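PDB 6E57: surface glycan binding protein B from Bacteroides ovatus, which binds mixed-linkage beta-glucan at the bacterial surface, probably capturing this cereal polysaccharide for uptake and use by the gut symbiont. Local coordinates for residues W236-I241 and T265-T270; S221-G226 and I241-I246. All blocks are in the same frame, centred on the assembly; numbering follows the deposited sequence.

Contact 1: W236-I241 and T265-T270; sequences WTISGI and TEITLT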
loop_
_atom_site.group_PDB
_atom_site.type_symbol
_atom_site.label_atom_id
_atom_site.label_comp_id
_atom_site.label_asym_id
_atom_site.label_seq_id
_atom_site.Cartn_x
_atom_site.Cartn_y
_atom_site.Cartn_z
ATOM N N TRP A 236 12.314 16.543 3.602
ATOM C CA TRP A 236 11.357 15.764 2.843
ATOM C C TRP A 236 11.946 14.364 2.648
ATOM O O TRP A 236 13.000 14.228 2.032
ATOM C CB TRP A 236 11.068 16.470 1.510
ATOM C CG TRP A 236 10.036 15.819 0.639
ATOM C CD1 TRP A 236 9.083 14.915 1.010
ATOM C CD2 TRP A 236 9.823 16.068 -0.765
ATOM N NE1 TRP A 236 8.309 14.572 -0.067
ATOM C CE2 TRP A 236 8.738 15.263 -1.168
ATOM C CE3 TRP A 236 10.444 16.885 -1.716
ATOM C CZ2 TRP A 236 8.267 15.251 -2.480
ATOM C CZ3 TRP A 236 9.978 16.874 -3.012
ATOM C CH2 TRP A 236 8.905 16.066 -3.386
ATOM N N THR A 237 11.284 13.345 3.212
ATOM C CA THR A 237 11.785 11.970 3.173
ATOM C C THR A 237 10.905 11.129 2.241
ATOM O O THR A 237 9.685 11.068 2.406
ATOM C CB THR A 237 11.888 11.377 4.583
ATOM O OG1 THR A 237 12.850 12.153 5.297
ATOM C CG2 THR A 237 12.307 9.924 4.585
ATOM N N ILE A 238 11.568 10.479 1.277
ATOM C CA ILE A 238 10.951 9.690 0.221
ATOM C C ILE A 238 11.467 8.247 0.324
ATOM O O ILE A 238 12.659 8.031 0.562
ATOM C CB ILE A 238 11.262 10.338 -1.142
ATOM C CG1 ILE A 238 10.435 11.608 -1.349
ATOM C CG2 ILE A 238 11.074 9.353 -2.283
ATOM C CD1 ILE A 238 10.878 12.446 -2.529
ATOM N N SER A 239 10.562 7.275 0.138
ATOM C CA SER A 239 10.849 5.847 0.322
ATOM C C SER A 239 10.681 5.093 -1.001
ATOM O O SER A 239 9.692 5.284 -1.697
ATOM C CB SER A 239 9.973 5.258 1.390
ATOM O OG SER A 239 10.281 5.824 2.652
ATOM N N GLY A 240 11.645 4.213 -1.303
ATOM C CA GLY A 240 11.718 3.490 -2.573
ATOM C C GLY A 240 12.552 2.224 -2.459
ATOM O O GLY A 240 12.657 1.655 -1.381
ATOM N N ILE A 241 13.155 1.802 -3.578
ATOM C CA ILE A 241 13.834 0.504 -3.654
ATOM C C ILE A 241 15.303 0.675 -4.070
ATOM O O ILE A 241 16.173 0.062 -3.445
ATOM C CB ILE A 241 13.074 -0.486 -4.564
ATOM C CG1 ILE A 241 13.794 -1.834 -4.687
ATOM C CG2 ILE A 241 12.802 0.115 -5.930
ATOM C CD1 ILE A 241 13.857 -2.627 -3.410
ATOM N N THR A 265 16.619 2.304 0.401
ATOM C CA THR A 265 15.213 2.318 0.786
ATOM C C THR A 265 14.696 3.746 1.017
ATOM O O THR A 265 13.481 3.953 1.025
ATOM C CB THR A 265 14.986 1.461 2.036
ATOM O OG1 THR A 265 15.547 2.149 3.155
ATOM C CG2 THR A 265 15.595 0.081 1.915
ATOM N N GLU A 266 15.600 4.716 1.214
ATOM C CA GLU A 266 15.204 6.057 1.649
ATOM C C GLU A 266 16.135 7.129 1.074
ATOM O O GLU A 266 17.327 6.896 0.875
ATOM C CB GLU A 266 15.222 6.151 3.174
ATOM C CG GLU A 266 13.936 5.688 3.830
ATOM C CD GLU A 266 13.752 6.195 5.250
ATOM O OE1 GLU A 266 14.773 6.430 5.933
ATOM O OE2 GLU A 266 12.587 6.364 5.666
ATOM N N ILE A 267 15.559 8.316 0.847
ATOM C CA ILE A 267 16.295 9.528 0.501
ATOM C C ILE A 267 15.571 10.727 1.131
ATOM O O ILE A 267 14.343 10.791 1.109
ATOM C CB ILE A 267 16.448 9.661 -1.030
ATOM C CG1 ILE A 267 17.490 10.714 -1.412
ATOM C CG2 ILE A 267 15.111 9.935 -1.702
ATOM C CD1 ILE A 267 17.904 10.652 -2.864
ATOM N N THR A 268 16.348 11.652 1.712
ATOM C CA THR A 268 15.833 12.879 2.333
ATOM C C THR A 268 16.511 14.095 1.691
ATOM O O THR A 268 17.733 14.133 1.573
ATOM C CB THR A 268 16.045 12.871 3.854
ATOM O OG1 THR A 268 15.466 11.674 4.377
ATOM C CG2 THR A 268 15.438 14.071 4.548
ATOM N N LEU A 269 15.701 15.087 1.300
ATOM C CA LEU A 269 16.177 16.317 0.658
ATOM C C LEU A 269 15.455 17.521 1.277
ATOM O O LEU A 269 14.548 17.351 2.091
ATOM C CB LEU A 269 15.934 16.227 -0.856
ATOM C CG LEU A 269 14.478 16.280 -1.328
ATOM C CD1 LEU A 269 14.375 16.914 -2.707
ATOM C CD2 LEU A 269 13.848 14.896 -1.345
ATOM N N THR A 270 15.880 18.730 0.894
ATOM C CA THR A 270 15.170 19.965 1.236
ATOM C C THR A 270 14.256 20.343 0.066
ATOM O O THR A 270 14.735 20.725 -1.005
ATOM C CB THR A 270 16.140 21.109 1.567
ATOM O OG1 THR A 270 17.065 20.656 2.556
ATOM C CG2 THR A 270 15.435 22.350 2.072
#
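The strand through Trp-236 and Ile-238 runs antiparallel to strand 266-270, their axes 4.7 Å apart at closest approach and their directions 156° apart. Trp-236 with Leu-269 and Ile-238 with Ile-267 are hydrogen-bonded pairs, each joined by two backbone bonds, and a further bond joins Gly-240 N to Thr-265 O (3.0 Å). There the amide approaches from above the carbonyl plane, 51° out of it, unlike the bond from Ile-238 N, which lines up with the C=O of Ile-267.

On the inner face the apolar side chains form a continuous layer. Leu-269 lies alongside Trp-236 and meets the six-membered ring obliquely, with CD2 at 4.0 Å from Trp-236 CE3. The same methyl touches Ile-238 CD1, which also sits over one face of the indole, toward its rim. With CG anti to the backbone N (chi1 -177°), the Trp-236 ring turns away from the partner strand, and NE1 is taken up by the carbonyl of Gly-226. Ile-238 CB rests 3.9 Å from Ile-267 CG2, the two isoleucines pointing the same way.

The other face is polar. Across a non-hydrogen-bonded pair, Thr-237 OG1 and Thr-268 OG1 share a hydrogen bond of 2.8 Å, while Glu-266 OE2 lies near the CG2 methyl of Thr-237. Trp-236 and Leu-269 also touch Ile-251 and Leu-249 of strand 246-251, consistent with a beta-sandwich, probably Ig-like, domain: apolar residues turn to the interior, and the other side carries hydroxyls and a carboxylate, most of them at least partly exposed.

Contact 2: S221-G226 and I241-I246; sequences SLVISG and INLENI
Ser-221 donates its hydroxyl to the backbone carbonyl of Asn-242, with OG 2.7 Å from Asn-242 O, and so links the start of strand 222-225 to the loop that begins at Ile-241. The hydroxyl comes in tilted 31° from the carbonyl plane. Its position follows from chi1 of -51°, which sets OG beside the backbone N and anti to the carbonyl carbon; there OG also lies near CB of Asn-245. One residue on in the first segment and one back in the second, Ile-241 N reaches Leu-222 O in a weak bond of 3.2 Å, bent to 127° at the hydrogen.

The Asn-242 side chain is satisfied elsewhere: its ND2 bonds to the carbonyls of Ala-220 and Thr-218, and its OD1 to the hydroxyl of Ser-146, just after strand 144-145 of the preceding sheet. Glu-244 OE2 makes a salt bridge with Lys-149 of that same region, and the carbonyls of Leu-243 and Ile-246 both accept from NE2 of Gln-262. The loop 241-245 links strand 235-240 to strand 246-251, and its last three residues curl like a short piece of helix, held by weak bonds from Asn-245 N to Asn-242 O and from Ile-246 N to Leu-243 O. Further along strand 222-225, a classic beta bulge sets Ile-224 and Ser-225 together opposite Ser-239 of strand 235-240.

Apolar groups fill in around these bonds. Leu-222 CB rests on Ile-241 CG2, and Val-223 CG2 meets Leu-243 CD2 at 4.0 Å, their side chains crossing at about a right angle. Ile-246 CG1 lies 3.9 Å from Ser-221 CB.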
loop_
_atom_site.group_PDB
_atom_site.type_symbol
_atom_site.label_atom_id
_atom_site.label_comp_id
_atom_site.label_asym_id
_atom_site.label_seq_id
_atom_site.Cartn_x
_atom_site.Cartn_y
_atom_site.Cartn_z
ATOM N N SER A 221 15.370 2.701 -9.928
ATOM C CA SER A 221 15.146 3.569 -8.797
ATOM C C SER A 221 13.660 3.935 -8.764
ATOM O O SER A 221 13.221 4.808 -9.508
ATOM C CB SER A 221 16.029 4.784 -8.879
ATOM O OG SER A 221 17.381 4.407 -9.098
ATOM N N LEU A 222 12.893 3.222 -7.931
ATOM C CA LEU A 222 11.442 3.349 -7.888
ATOM C C LEU A 222 11.025 3.990 -6.562
ATOM O O LEU A 222 11.117 3.369 -5.510
ATOM C CB LEU A 222 10.809 1.965 -8.061
ATOM C CG LEU A 222 9.282 1.924 -8.054
ATOM C CD1 LEU A 222 8.717 2.620 -9.279
ATOM C CD2 LEU A 222 8.781 0.490 -7.981
ATOM N N VAL A 223 10.561 5.241 -6.646
ATOM C CA VAL A 223 9.967 5.961 -5.527
ATOM C C VAL A 223 8.544 5.429 -5.309
ATOM O O VAL A 223 7.737 5.406 -6.241
ATOM C CB VAL A 223 9.968 7.478 -5.795
ATOM C CG1 VAL A 223 9.169 8.242 -4.750
ATOM C CG2 VAL A 223 11.386 8.022 -5.904
ATOM N N ILE A 224 8.247 5.028 -4.067
ATOM C CA ILE A 224 7.036 4.273 -3.737
ATOM C C ILE A 224 6.091 5.105 -2.858
ATOM O O ILE A 224 4.878 5.087 -3.078
ATOM C CB ILE A 224 7.401 2.935 -3.063
ATOM C CG1 ILE A 224 8.217 2.037 -3.997
ATOM C CG2 ILE A 224 6.153 2.228 -2.561
ATOM C CD1 ILE A 224 8.966 0.936 -3.283
ATOM N N SER A 225 6.627 5.794 -1.844
ATOM C CA SER A 225 5.778 6.501 -0.882
ATOM C C SER A 225 6.483 7.741 -0.326
ATOM O O SER A 225 7.714 7.801 -0.263
ATOM C CB SER A 225 5.344 5.585 0.235
ATOM O OG SER A 225 6.353 5.484 1.224
ATOM N N GLY A 226 5.662 8.713 0.088
ATOM C CA GLY A 226 6.102 9.941 0.723
ATOM C C GLY A 226 6.270 11.083 -0.263
ATOM O O GLY A 226 6.672 12.165 0.135
ATOM N N ILE A 241 13.155 1.802 -3.578
ATOM C CA ILE A 241 13.834 0.504 -3.654
ATOM C C ILE A 241 15.303 0.675 -4.070
ATOM O O ILE A 241 16.173 0.062 -3.445
ATOM C CB ILE A 241 13.074 -0.486 -4.564
ATOM C CG1 ILE A 241 13.794 -1.834 -4.687
ATOM C CG2 ILE A 241 12.802 0.115 -5.930
ATOM C CD1 ILE A 241 13.857 -2.627 -3.410
ATOM N N ASN A 242 15.598 1.472 -5.105
ATOM C CA ASN A 242 16.994 1.611 -5.561
ATOM C C ASN A 242 17.376 3.093 -5.589
ATOM O O ASN A 242 17.840 3.614 -6.605
ATOM C CB ASN A 242 17.221 0.930 -6.915
ATOM C CG ASN A 242 17.116 -0.579 -6.842
ATOM O OD1 ASN A 242 17.742 -1.210 -5.989
ATOM N ND2 ASN A 242 16.342 -1.168 -7.738
ATOM N N LEU A 243 17.213 3.752 -4.438
ATOM C CA LEU A 243 17.247 5.206 -4.363
ATOM C C LEU A 243 18.685 5.728 -4.222
ATOM O O LEU A 243 18.900 6.938 -4.326
ATOM C CB LEU A 243 16.371 5.668 -3.193
ATOM C CG LEU A 243 14.880 5.338 -3.292
ATOM C CD1 LEU A 243 14.090 6.125 -2.256
ATOM C CD2 LEU A 243 14.330 5.615 -4.684
ATOM N N GLU A 244 19.660 4.832 -4.011
ATOM C CA GLU A 244 21.072 5.235 -3.908
ATOM C C GLU A 244 21.610 5.619 -5.297
ATOM O O GLU A 244 22.582 6.377 -5.396
ATOM C CB GLU A 244 21.913 4.145 -3.232
ATOM C CG GLU A 244 22.389 3.032 -4.154
ATOM C CD GLU A 244 21.373 1.941 -4.441
ATOM O OE1 GLU A 244 20.176 2.147 -4.141
ATOM O OE2 GLU A 244 21.782 0.880 -4.961
ATOM N N ASN A 245 20.963 5.106 -6.354
ATOM C CA ASN A 245 21.337 5.371 -7.750
ATOM C C ASN A 245 20.853 6.756 -8.209
ATOM O O ASN A 245 21.242 7.205 -9.289
ATOM C CB ASN A 245 20.780 4.303 -8.700
ATOM C CG ASN A 245 21.405 2.937 -8.510
ATOM O OD1 ASN A 245 22.617 2.816 -8.346
ATOM N ND2 ASN A 245 20.588 1.900 -8.548
ATOM N N ILE A 246 19.997 7.419 -7.418
ATOM C CA ILE A 246 19.445 8.730 -7.785
ATOM C C ILE A 246 20.555 9.786 -7.698
ATOM O O ILE A 246 21.253 9.887 -6.689
ATOM C CB ILE A 246 18.229 9.094 -6.910
ATOM C CG1 ILE A 246 17.059 8.143 -7.179
ATOM C CG2 ILE A 246 17.839 10.553 -7.108
ATOM C CD1 ILE A 246 15.781 8.479 -6.443
#

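How the contacts relate
The centres of contacts 1 and 2 are 7 Å apart, and Ile-241 belongs to both. Along the chain their segments alternate: 221-226 comes first, then 236-241, which runs directly into 241-246, and finally 265-270. Strand 235-240 lies between 222-225 and 266-270, antiparallel to each, and contact 2 joins the first of these to the turn that follows the central strand. The two contacts also meet directly, through a probable hydrogen bond between Ser-239 O and Ile-224 N and through packing of Ile-238 on Val-223. Both reach the same sheet of one domain, well away from the glycan pocket of Trp-322 and Tyr-371, so they probably concern the framework and not sugar binding directly.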